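PDB 2HIY: hypothetical protein, which is of unknown function, a conserved bacterial protein of the DUF1697 family from Streptococcus pneumoniae. Local coordinates for residues F107-I118 / Y132-W140; V22-L31 / E40-I48. One frame throughout, in Å; residues are numbered along the deposited sequence.

Contact 1. Residues F107-I118 / Y132-W140; sequences FYTEGLDVDQVI and YFGKLGIFW
Tyr108 lays its ring flat on Gly137: Gly137 CA stands 3.5 Å from the ring centroid and 9° off the ring normal, a CH-pi contact. Phe107 and Gly137 form an antiparallel non-hydrogen-bonded pair, Phe107 CA 4.3 Å from Gly137 CA, and Leu136 O also takes a CA-H...O contact from Phe107. With CG anti to its own carbonyl carbon (chi1 -61°), the Tyr108 ring is directed over Gly137, with Lys135 O at its edge. Val114 CG2 lies against the opposite face, off-centre, and so sandwiches the ring between helix and strand. Tyr108 N donates to Leu136 O at 2.9 Å with an N-H...O angle of 161°; a water joins the same carbonyl to Tyr108 O. At the far end, Tyr108 OH meets a second water, 2.7 Å away in the ring plane, which donates to Gly134 O and so links the hydroxyl to the turn. The OH also lies at the edge of the Phe133 ring. Ile118 approaches Phe133 over a face, its CG1 3.7 Å from Phe133 CD1, and CG2 sits above the rim of the same ring. Ile138 crosses Tyr108 at about a right angle, its CG1 near the hydroxyl end, and its extended chain brings CD1 within 3.9 Å of Val117 CG1. Helix 114-122 thus packs on the hairpin of strands 129-133 and 137-142. Strand 102-108 lies between strands 137-142 and 166-170, and Glu88 of helix 82-89 accepts from Lys135 N and Leu136 N at the turn.

Contact 2. Residues V22-L31 / E40-I48; sequences VVMAELRQEL and ESYINSGNI
Ile48 meets Leu27 and Leu31 where helix 24-34 packs against the antiparallel hairpin of strands 39-41 and 47-52, part of a four-stranded sheet with strand order 2-3-1-4. This is the tight part. Ile48 forks: CD1 lies 3.7 Å from Leu27 CD2, while CG2 and Leu31 CD1 meet tip to tip. With chi2 at -82° the Ile48 chain is bent rather than extended, and its CD1 turns toward the helix. Phe66 of helix 56-70 packs on both leucines, and Leu9 of strand 5-10 touches Ile48, extending the apolar packing.

Buried Met24, a selenomethionine with a bent chain, makes the transition: its selenium lies near Ser41 CB and reaches Ile48 CD1, while its CG sits 3.4 Å from Asn44 OD1. The wet side is at Asn44, whose amide is held to the start of the helix by two waters: one donates to OD1 and accepts from Met24 N, the other accepts from ND2 and donates to Val22 O. Arg28 lies where the contact meets the second subunit. One guanidinium face rests over Met24 O and Ala25 CA of its own helix, and Glu61 of the second subunit forms a salt bridge with NH1, which probably helps fix the group's rotation. The same nitrogen, Arg28 NH1, donates to Ser41 OG at 2.9 Å, with the oxygen 11° out of the guanidinium plane and an N-H...O angle of 145°.

How the contacts relate
From the N terminus the chain runs through strand 5-10 and reaches contact 2, which closes a short loop when the hairpin of strands 39-41 and 47-52 returns to helix 24-34. It then passes through helix 56-70, strand 78-81 and helix 82-89 before contact 1 closes the second loop, with 13 residues between its segments. The two contacts are in series, neither nested nor crossed. They belong to two four-stranded antiparallel sheets of like topology: contact 2 joins a helix to a hairpin, and contact 1 joins both a strand and the helix after it to one. The centres of contact 1 and contact 2 lie about 24 Å apart. Arg169 of strand 166-170 spans the gap, touching Phe107 and hydrogen-bonding Gly46 and Asn47.

Contact 1. Residues F107-I118 / Y132-W140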
loop_
_atom_site.group_PDB
_atom_site.type_symbol
_atom_site.label_atom_id
_atom_site.label_comp_id
_atom_site.label_asym_id
_atom_site.label_seq_id
_atom_site.Cartn_x
_atom_site.Cartn_y
_atom_site.Cartn_z
ATOM N N PHE D 107 -25.415 7.054 6.178
ATOM C CA PHE D 107 -26.250 8.251 6.279
ATOM C C PHE D 107 -26.709 8.702 4.902
ATOM O O PHE D 107 -25.902 8.840 3.965
ATOM C CB PHE D 107 -25.470 9.414 6.870
ATOM C CG PHE D 107 -25.264 9.347 8.363
ATOM C CD1 PHE D 107 -26.214 9.878 9.242
ATOM C CD2 PHE D 107 -24.065 8.833 8.921
ATOM C CE1 PHE D 107 -26.002 9.859 10.652
ATOM C CE2 PHE D 107 -23.852 8.827 10.310
ATOM C CZ PHE D 107 -24.828 9.333 11.158
ATOM N N TYR D 108 -28.010 8.945 4.766
ATOM C CA TYR D 108 -28.522 9.539 3.553
ATOM C C TYR D 108 -27.968 10.946 3.377
ATOM O O TYR D 108 -27.598 11.601 4.329
ATOM C CB TYR D 108 -30.044 9.568 3.603
ATOM C CG TYR D 108 -30.705 8.197 3.715
ATOM C CD1 TYR D 108 -30.203 7.081 3.032
ATOM C CD2 TYR D 108 -31.885 8.047 4.467
ATOM C CE1 TYR D 108 -30.858 5.814 3.134
ATOM C CE2 TYR D 108 -32.528 6.810 4.560
ATOM C CZ TYR D 108 -32.024 5.729 3.882
ATOM O OH TYR D 108 -32.709 4.515 3.974
ATOM N N THR D 109 -27.916 11.422 2.141
ATOM C CA THR D 109 -27.453 12.775 1.834
ATOM C C THR D 109 -28.602 13.626 1.295
ATOM O O THR D 109 -29.640 13.130 0.883
ATOM C CB THR D 109 -26.352 12.734 0.786
ATOM O OG1 THR D 109 -26.835 12.045 -0.378
ATOM C CG2 THR D 109 -25.081 12.045 1.321
ATOM N N GLU D 110 -28.377 14.931 1.275
ATOM C CA GLU D 110 -29.383 15.850 0.781
ATOM C C GLU D 110 -29.675 15.601 -0.690
ATOM O O GLU D 110 -28.756 15.474 -1.502
ATOM C CB GLU D 110 -28.894 17.286 1.002
ATOM C CG GLU D 110 -28.963 17.669 2.459
ATOM C CD GLU D 110 -30.391 17.624 2.998
ATOM O OE1 GLU D 110 -31.300 18.181 2.344
ATOM O OE2 GLU D 110 -30.620 16.993 4.060
ATOM N N GLY D 111 -30.957 15.462 -1.015
ATOM C CA GLY D 111 -31.334 15.261 -2.407
ATOM C C GLY D 111 -31.397 13.811 -2.830
ATOM O O GLY D 111 -31.817 13.512 -3.953
ATOM N N LEU D 112 -31.009 12.898 -1.945
ATOM C CA LEU D 112 -30.992 11.491 -2.315
ATOM C C LEU D 112 -32.406 10.927 -2.487
ATOM O O LEU D 112 -33.292 11.179 -1.667
ATOM C CB LEU D 112 -30.252 10.717 -1.228
ATOM C CG LEU D 112 -30.069 9.222 -1.430
ATOM C CD1 LEU D 112 -29.197 8.904 -2.637
ATOM C CD2 LEU D 112 -29.458 8.693 -0.176
ATOM N N ASP D 113 -32.605 10.113 -3.521
ATOM C CA ASP D 113 -33.870 9.410 -3.683
ATOM C C ASP D 113 -33.827 8.164 -2.779
ATOM O O ASP D 113 -33.388 7.100 -3.187
ATOM C CB ASP D 113 -34.076 9.035 -5.164
ATOM C CG ASP D 113 -35.399 8.308 -5.423
ATOM O OD1 ASP D 113 -36.139 8.015 -4.454
ATOM O OD2 ASP D 113 -35.679 7.960 -6.596
ATOM N N VAL D 114 -34.303 8.315 -1.551
ATOM C CA VAL D 114 -34.238 7.227 -0.587
ATOM C C VAL D 114 -34.987 5.981 -1.045
ATOM O O VAL D 114 -34.552 4.867 -0.814
ATOM C CB VAL D 114 -34.699 7.693 0.806
ATOM C CG1 VAL D 114 -34.845 6.532 1.788
ATOM C CG2 VAL D 114 -33.721 8.756 1.341
ATOM N N ASP D 115 -36.122 6.175 -1.718
ATOM C CA ASP D 115 -36.850 5.030 -2.191
ATOM C C ASP D 115 -36.058 4.187 -3.204
ATOM O O ASP D 115 -36.171 2.965 -3.217
ATOM C CB ASP D 115 -38.209 5.433 -2.761
ATOM C CG ASP D 115 -39.242 5.740 -1.670
ATOM O OD1 ASP D 115 -38.977 5.551 -0.456
ATOM O OD2 ASP D 115 -40.358 6.115 -2.069
ATOM N N GLN D 116 -35.273 4.859 -4.058
ATOM C CA GLN D 116 -34.405 4.108 -4.955
ATOM C C GLN D 116 -33.314 3.353 -4.201
ATOM O O GLN D 116 -33.006 2.202 -4.532
ATOM C CB GLN D 116 -33.799 5.020 -6.016
ATOM C CG GLN D 116 -32.877 4.274 -7.001
ATOM C CD GLN D 116 -33.569 3.157 -7.788
ATOM O OE1 GLN D 116 -33.517 1.940 -7.435
ATOM N NE2 GLN D 116 -34.204 3.555 -8.877
ATOM N N VAL D 117 -32.748 3.997 -3.181
ATOM C CA VAL D 117 -31.751 3.307 -2.353
ATOM C C VAL D 117 -32.330 2.070 -1.683
ATOM O O VAL D 117 -31.743 0.988 -1.735
ATOM C CB VAL D 117 -31.188 4.257 -1.276
ATOM C CG1 VAL D 117 -30.261 3.513 -0.297
ATOM C CG2 VAL D 117 -30.437 5.413 -1.933
ATOM N N ILE D 118 -33.548 2.206 -1.150
ATOM C CA ILE D 118 -34.190 1.058 -0.508
ATOM C C ILE D 118 -34.398 -0.071 -1.523
ATOM O O ILE D 118 -34.121 -1.229 -1.259
ATOM C CB ILE D 118 -35.530 1.502 0.109
ATOM C CG1 ILE D 118 -35.275 2.430 1.312
ATOM C CG2 ILE D 118 -36.341 0.304 0.546
ATOM C CD1 ILE D 118 -36.561 3.102 1.873
ATOM N N TYR D 132 -31.270 -2.475 8.660
ATOM C CA TYR D 132 -32.550 -1.892 8.995
ATOM C C TYR D 132 -32.597 -0.487 8.413
ATOM O O TYR D 132 -31.664 0.279 8.609
ATOM C CB TYR D 132 -32.751 -1.876 10.516
ATOM C CG TYR D 132 -34.100 -1.345 10.936
ATOM C CD1 TYR D 132 -35.175 -2.211 11.045
ATOM C CD2 TYR D 132 -34.309 0.011 11.191
ATOM C CE1 TYR D 132 -36.424 -1.753 11.419
ATOM C CE2 TYR D 132 -35.572 0.486 11.543
ATOM C CZ TYR D 132 -36.607 -0.417 11.639
ATOM O OH TYR D 132 -37.869 0.025 12.019
ATOM N N PHE D 133 -33.685 -0.128 7.743
ATOM C CA PHE D 133 -33.817 1.190 7.151
ATOM C C PHE D 133 -34.344 2.159 8.188
ATOM O O PHE D 133 -35.523 2.075 8.559
ATOM C CB PHE D 133 -34.793 1.115 5.955
ATOM C CG PHE D 133 -34.262 0.311 4.812
ATOM C CD1 PHE D 133 -33.270 0.802 3.973
ATOM C CD2 PHE D 133 -34.761 -0.960 4.568
ATOM C CE1 PHE D 133 -32.774 0.018 2.941
ATOM C CE2 PHE D 133 -34.266 -1.734 3.513
ATOM C CZ PHE D 133 -33.259 -1.225 2.699
ATOM N N GLY D 134 -33.482 3.051 8.684
ATOM C CA GLY D 134 -33.886 4.061 9.661
ATOM C C GLY D 134 -34.351 5.327 8.964
ATOM O O GLY D 134 -34.509 5.372 7.744
ATOM N N LYS D 135 -34.539 6.392 9.726
ATOM C CA LYS D 135 -35.004 7.633 9.122
ATOM C C LYS D 135 -33.875 8.369 8.416
ATOM O O LYS D 135 -34.051 8.901 7.310
ATOM C CB LYS D 135 -35.607 8.534 10.197
ATOM C CG LYS D 135 -36.036 9.895 9.703
ATOM C CD LYS D 135 -37.185 9.852 8.715
ATOM C CE LYS D 135 -37.649 11.273 8.389
ATOM N NZ LYS D 135 -38.307 11.277 7.058
ATOM N N LEU D 136 -32.703 8.356 9.035
ATOM C CA LEU D 136 -31.572 9.130 8.537
ATOM C C LEU D 136 -30.618 8.311 7.688
ATOM O O LEU D 136 -29.686 8.839 7.133
ATOM C CB LEU D 136 -30.767 9.703 9.691
ATOM C CG LEU D 136 -31.507 10.754 10.532
ATOM C CD1 LEU D 136 -30.695 11.086 11.799
ATOM C CD2 LEU D 136 -31.762 11.998 9.687
ATOM N N GLY D 137 -30.842 7.008 7.631
ATOM C CA GLY D 137 -29.923 6.162 6.909
ATOM C C GLY D 137 -30.169 4.716 7.262
ATOM O O GLY D 137 -31.185 4.365 7.854
ATOM N N ILE D 138 -29.179 3.902 6.908
ATOM C CA ILE D 138 -29.313 2.436 7.020
ATOM C C ILE D 138 -28.363 1.922 8.090
ATOM O O ILE D 138 -27.155 2.185 8.026
ATOM C CB ILE D 138 -28.950 1.737 5.686
ATOM C CG1 ILE D 138 -29.771 2.346 4.551
ATOM C CG2 ILE D 138 -29.206 0.220 5.784
ATOM C CD1 ILE D 138 -29.388 1.830 3.166
ATOM N N PHE D 139 -28.889 1.224 9.106
ATOM C CA PHE D 139 -28.043 0.468 10.019
ATOM C C PHE D 139 -27.647 -0.837 9.347
ATOM O O PHE D 139 -28.521 -1.535 8.836
ATOM C CB PHE D 139 -28.830 0.080 11.284
ATOM C CG PHE D 139 -29.454 1.234 12.044
ATOM C CD1 PHE D 139 -28.745 1.844 13.074
ATOM C CD2 PHE D 139 -30.771 1.666 11.781
ATOM C CE1 PHE D 139 -29.321 2.880 13.822
ATOM C CE2 PHE D 139 -31.338 2.697 12.506
ATOM C CZ PHE D 139 -30.612 3.292 13.550
ATOM N N TRP D 140 -26.372 -1.212 9.374
ATOM C CA TRP D 140 -25.970 -2.435 8.663
ATOM C C TRP D 140 -24.885 -3.125 9.436
ATOM O O TRP D 140 -23.754 -2.606 9.596
ATOM C CB TRP D 140 -25.526 -2.072 7.254
ATOM C CG TRP D 140 -25.500 -3.163 6.251
ATOM C CD1 TRP D 140 -25.278 -4.515 6.427
ATOM C CD2 TRP D 140 -25.714 -2.982 4.852
ATOM N NE1 TRP D 140 -25.340 -5.191 5.214
ATOM C CE2 TRP D 140 -25.611 -4.260 4.232
ATOM C CE3 TRP D 140 -25.986 -1.860 4.049
ATOM C CZ2 TRP D 140 -25.770 -4.436 2.842
ATOM C CZ3 TRP D 140 -26.144 -2.033 2.670
ATOM C CH2 TRP D 140 -26.039 -3.319 2.090
HETATM O O HOH W 1 -28.674 11.456 6.960
HETATM O O HOH W 2 -35.082 4.611 5.268
#

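Contact 2. Residues V22-L31 / E40-I48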
loop_
_atom_site.group_PDB
_atom_site.type_symbol
_atom_site.label_atom_id
_atom_site.label_comp_id
_atom_site.label_asym_id
_atom_site.label_seq_id
_atom_site.Cartn_x
_atom_site.Cartn_y
_atom_site.Cartn_z
ATOM N N VAL D 22 -8.907 18.663 2.839
ATOM C CA VAL D 22 -9.630 19.687 3.568
ATOM C C VAL D 22 -8.937 19.845 4.909
ATOM O O VAL D 22 -8.815 18.859 5.651
ATOM C CB VAL D 22 -11.101 19.297 3.781
ATOM C CG1 VAL D 22 -11.846 20.413 4.545
ATOM C CG2 VAL D 22 -11.779 18.981 2.445
ATOM N N VAL D 23 -8.489 21.060 5.205
ATOM C CA VAL D 23 -7.861 21.339 6.489
ATOM C C VAL D 23 -8.966 21.801 7.432
ATOM O O VAL D 23 -9.633 22.801 7.163
ATOM C CB VAL D 23 -6.753 22.385 6.340
ATOM C CG1 VAL D 23 -6.139 22.737 7.700
ATOM C CG2 VAL D 23 -5.661 21.868 5.399
HETATM N N MSE D 24 -9.142 21.087 8.538
HETATM C CA MSE D 24 -10.278 21.324 9.431
HETATM C C MSE D 24 -10.293 22.743 9.965
HETATM O O MSE D 24 -11.330 23.389 9.960
HETATM C CB MSE D 24 -10.323 20.314 10.591
HETATM C CG MSE D 24 -10.759 18.929 10.161
HETATM SE SE MSE D 24 -12.495 18.826 9.239
HETATM C CE MSE D 24 -11.805 18.222 7.526
ATOM N N ALA D 25 -9.158 23.267 10.408
ATOM C CA ALA D 25 -9.169 24.631 10.905
ATOM C C ALA D 25 -9.600 25.635 9.829
ATOM O O ALA D 25 -10.244 26.655 10.138
ATOM C CB ALA D 25 -7.803 25.009 11.475
ATOM N N GLU D 26 -9.189 25.400 8.584
ATOM C CA GLU D 26 -9.585 26.285 7.485
ATOM C C GLU D 26 -11.078 26.182 7.230
ATOM O O GLU D 26 -11.762 27.204 7.099
ATOM C CB GLU D 26 -8.804 25.969 6.209
ATOM C CG GLU D 26 -7.337 26.323 6.340
ATOM C CD GLU D 26 -6.470 25.904 5.176
ATOM O OE1 GLU D 26 -6.976 25.372 4.165
ATOM O OE2 GLU D 26 -5.238 26.099 5.297
ATOM N N LEU D 27 -11.588 24.960 7.141
ATOM C CA LEU D 27 -13.015 24.771 6.937
ATOM C C LEU D 27 -13.832 25.429 8.072
ATOM O O LEU D 27 -14.860 26.067 7.801
ATOM C CB LEU D 27 -13.340 23.272 6.841
ATOM C CG LEU D 27 -14.804 22.960 6.520
ATOM C CD1 LEU D 27 -15.231 23.578 5.190
ATOM C CD2 LEU D 27 -15.056 21.464 6.513
ATOM N N ARG D 28 -13.440 25.242 9.331
ATOM C CA ARG D 28 -14.164 25.864 10.434
ATOM C C ARG D 28 -14.206 27.379 10.264
ATOM O O ARG D 28 -15.264 27.984 10.450
ATOM C CB ARG D 28 -13.582 25.463 11.808
ATOM C CG ARG D 28 -13.654 23.971 12.062
ATOM C CD ARG D 28 -13.395 23.669 13.556
ATOM N NE ARG D 28 -12.090 24.162 13.990
ATOM C CZ ARG D 28 -10.962 23.452 14.025
ATOM N NH1 ARG D 28 -10.944 22.178 13.650
ATOM N NH2 ARG D 28 -9.847 24.035 14.423
ATOM N N GLN D 29 -13.081 27.985 9.900
ATOM C CA GLN D 29 -13.045 29.443 9.690
ATOM C C GLN D 29 -13.931 29.849 8.516
ATOM O O GLN D 29 -14.674 30.844 8.593
ATOM C CB GLN D 29 -11.595 29.939 9.479
ATOM C CG GLN D 29 -11.477 31.407 8.997
ATOM C CD GLN D 29 -11.745 32.397 10.098
ATOM O OE1 GLN D 29 -10.840 32.740 10.862
ATOM N NE2 GLN D 29 -12.990 32.884 10.188
ATOM N N GLU D 30 -13.828 29.114 7.415
ATOM C CA GLU D 30 -14.631 29.425 6.231
ATOM C C GLU D 30 -16.140 29.304 6.489
ATOM O O GLU D 30 -16.925 30.161 6.067
ATOM C CB GLU D 30 -14.214 28.487 5.110
ATOM C CG GLU D 30 -12.821 28.805 4.589
ATOM C CD GLU D 30 -12.097 27.635 3.963
ATOM O OE1 GLU D 30 -12.655 26.519 3.822
ATOM O OE2 GLU D 30 -10.909 27.859 3.623
ATOM N N LEU D 31 -16.549 28.259 7.208
ATOM C CA LEU D 31 -17.981 28.120 7.532
ATOM C C LEU D 31 -18.443 29.184 8.518
ATOM O O LEU D 31 -19.594 29.612 8.490
ATOM C CB LEU D 31 -18.283 26.722 8.081
ATOM C CG LEU D 31 -18.075 25.603 7.052
ATOM C CD1 LEU D 31 -18.317 24.243 7.726
ATOM C CD2 LEU D 31 -18.996 25.782 5.837
ATOM N N GLU D 40 -17.538 23.307 14.915
ATOM C CA GLU D 40 -16.607 22.341 15.485
ATOM C C GLU D 40 -16.429 21.187 14.509
ATOM O O GLU D 40 -17.269 20.975 13.629
ATOM C CB GLU D 40 -17.145 21.804 16.812
ATOM C CG GLU D 40 -17.352 22.899 17.850
ATOM C CD GLU D 40 -17.883 22.383 19.175
ATOM O OE1 GLU D 40 -17.816 21.155 19.417
ATOM O OE2 GLU D 40 -18.345 23.221 19.983
ATOM N N SER D 41 -15.317 20.472 14.638
ATOM C CA SER D 41 -15.067 19.290 13.800
ATOM C C SER D 41 -14.631 18.115 14.663
ATOM O O SER D 41 -14.047 18.298 15.754
ATOM C CB SER D 41 -14.030 19.587 12.700
ATOM O OG SER D 41 -12.790 20.008 13.231
ATOM N N TYR D 42 -14.929 16.916 14.187
ATOM C CA TYR D 42 -14.490 15.698 14.842
ATOM C C TYR D 42 -13.621 14.962 13.850
ATOM O O TYR D 42 -14.056 14.694 12.715
ATOM C CB TYR D 42 -15.687 14.838 15.253
ATOM C CG TYR D 42 -15.279 13.471 15.771
ATOM C CD1 TYR D 42 -14.502 13.341 16.926
ATOM C CD2 TYR D 42 -15.635 12.308 15.085
ATOM C CE1 TYR D 42 -14.119 12.065 17.398
ATOM C CE2 TYR D 42 -15.251 11.056 15.532
ATOM C CZ TYR D 42 -14.491 10.944 16.681
ATOM O OH TYR D 42 -14.117 9.691 17.130
ATOM N N ILE D 43 -12.393 14.671 14.273
ATOM C CA ILE D 43 -11.392 13.974 13.459
ATOM C C ILE D 43 -11.248 14.645 12.081
ATOM O O ILE D 43 -11.394 15.860 11.986
ATOM C CB ILE D 43 -11.549 12.384 13.458
ATOM C CG1 ILE D 43 -12.886 11.915 12.860
ATOM C CG2 ILE D 43 -11.280 11.830 14.883
ATOM C CD1 ILE D 43 -13.056 10.377 12.766
ATOM N N ASN D 44 -10.955 13.874 11.037
ATOM C CA ASN D 44 -10.543 14.472 9.764
ATOM C C ASN D 44 -11.329 13.940 8.569
ATOM O O ASN D 44 -11.079 14.359 7.425
ATOM C CB ASN D 44 -9.021 14.299 9.571
ATOM C CG ASN D 44 -8.407 15.385 8.689
ATOM O OD1 ASN D 44 -8.842 16.539 8.698
ATOM N ND2 ASN D 44 -7.372 15.017 7.926
ATOM N N SER D 45 -12.299 13.065 8.821
ATOM C CA SER D 45 -13.029 12.425 7.733
ATOM C C SER D 45 -14.205 13.233 7.233
ATOM O O SER D 45 -14.872 12.834 6.279
ATOM C CB SER D 45 -13.554 11.049 8.148
ATOM O OG SER D 45 -14.462 11.145 9.244
ATOM N N GLY D 46 -14.472 14.369 7.861
ATOM C CA GLY D 46 -15.552 15.234 7.412
ATOM C C GLY D 46 -16.780 15.140 8.297
ATOM O O GLY D 46 -17.858 14.737 7.841
ATOM N N ASN D 47 -16.633 15.570 9.554
ATOM C CA ASN D 47 -17.706 15.556 10.541
ATOM C C ASN D 47 -17.686 16.929 11.165
ATOM O O ASN D 47 -16.795 17.224 11.992
ATOM C CB ASN D 47 -17.442 14.493 11.620
ATOM C CG ASN D 47 -17.221 13.132 11.029
ATOM O OD1 ASN D 47 -18.154 12.544 10.476
ATOM N ND2 ASN D 47 -15.992 12.636 11.087
ATOM N N ILE D 48 -18.617 17.773 10.732
ATOM C CA ILE D 48 -18.694 19.170 11.140
ATOM C C ILE D 48 -19.976 19.403 11.900
ATOM O O ILE D 48 -21.020 18.824 11.561
ATOM C CB ILE D 48 -18.659 20.113 9.883
ATOM C CG1 ILE D 48 -17.262 20.096 9.282
ATOM C CG2 ILE D 48 -19.050 21.562 10.239
ATOM C CD1 ILE D 48 -16.270 21.062 10.001
HETATM O O HOH W 3 -6.345 17.329 6.035
HETATM O O HOH W 4 -7.379 18.810 8.902
#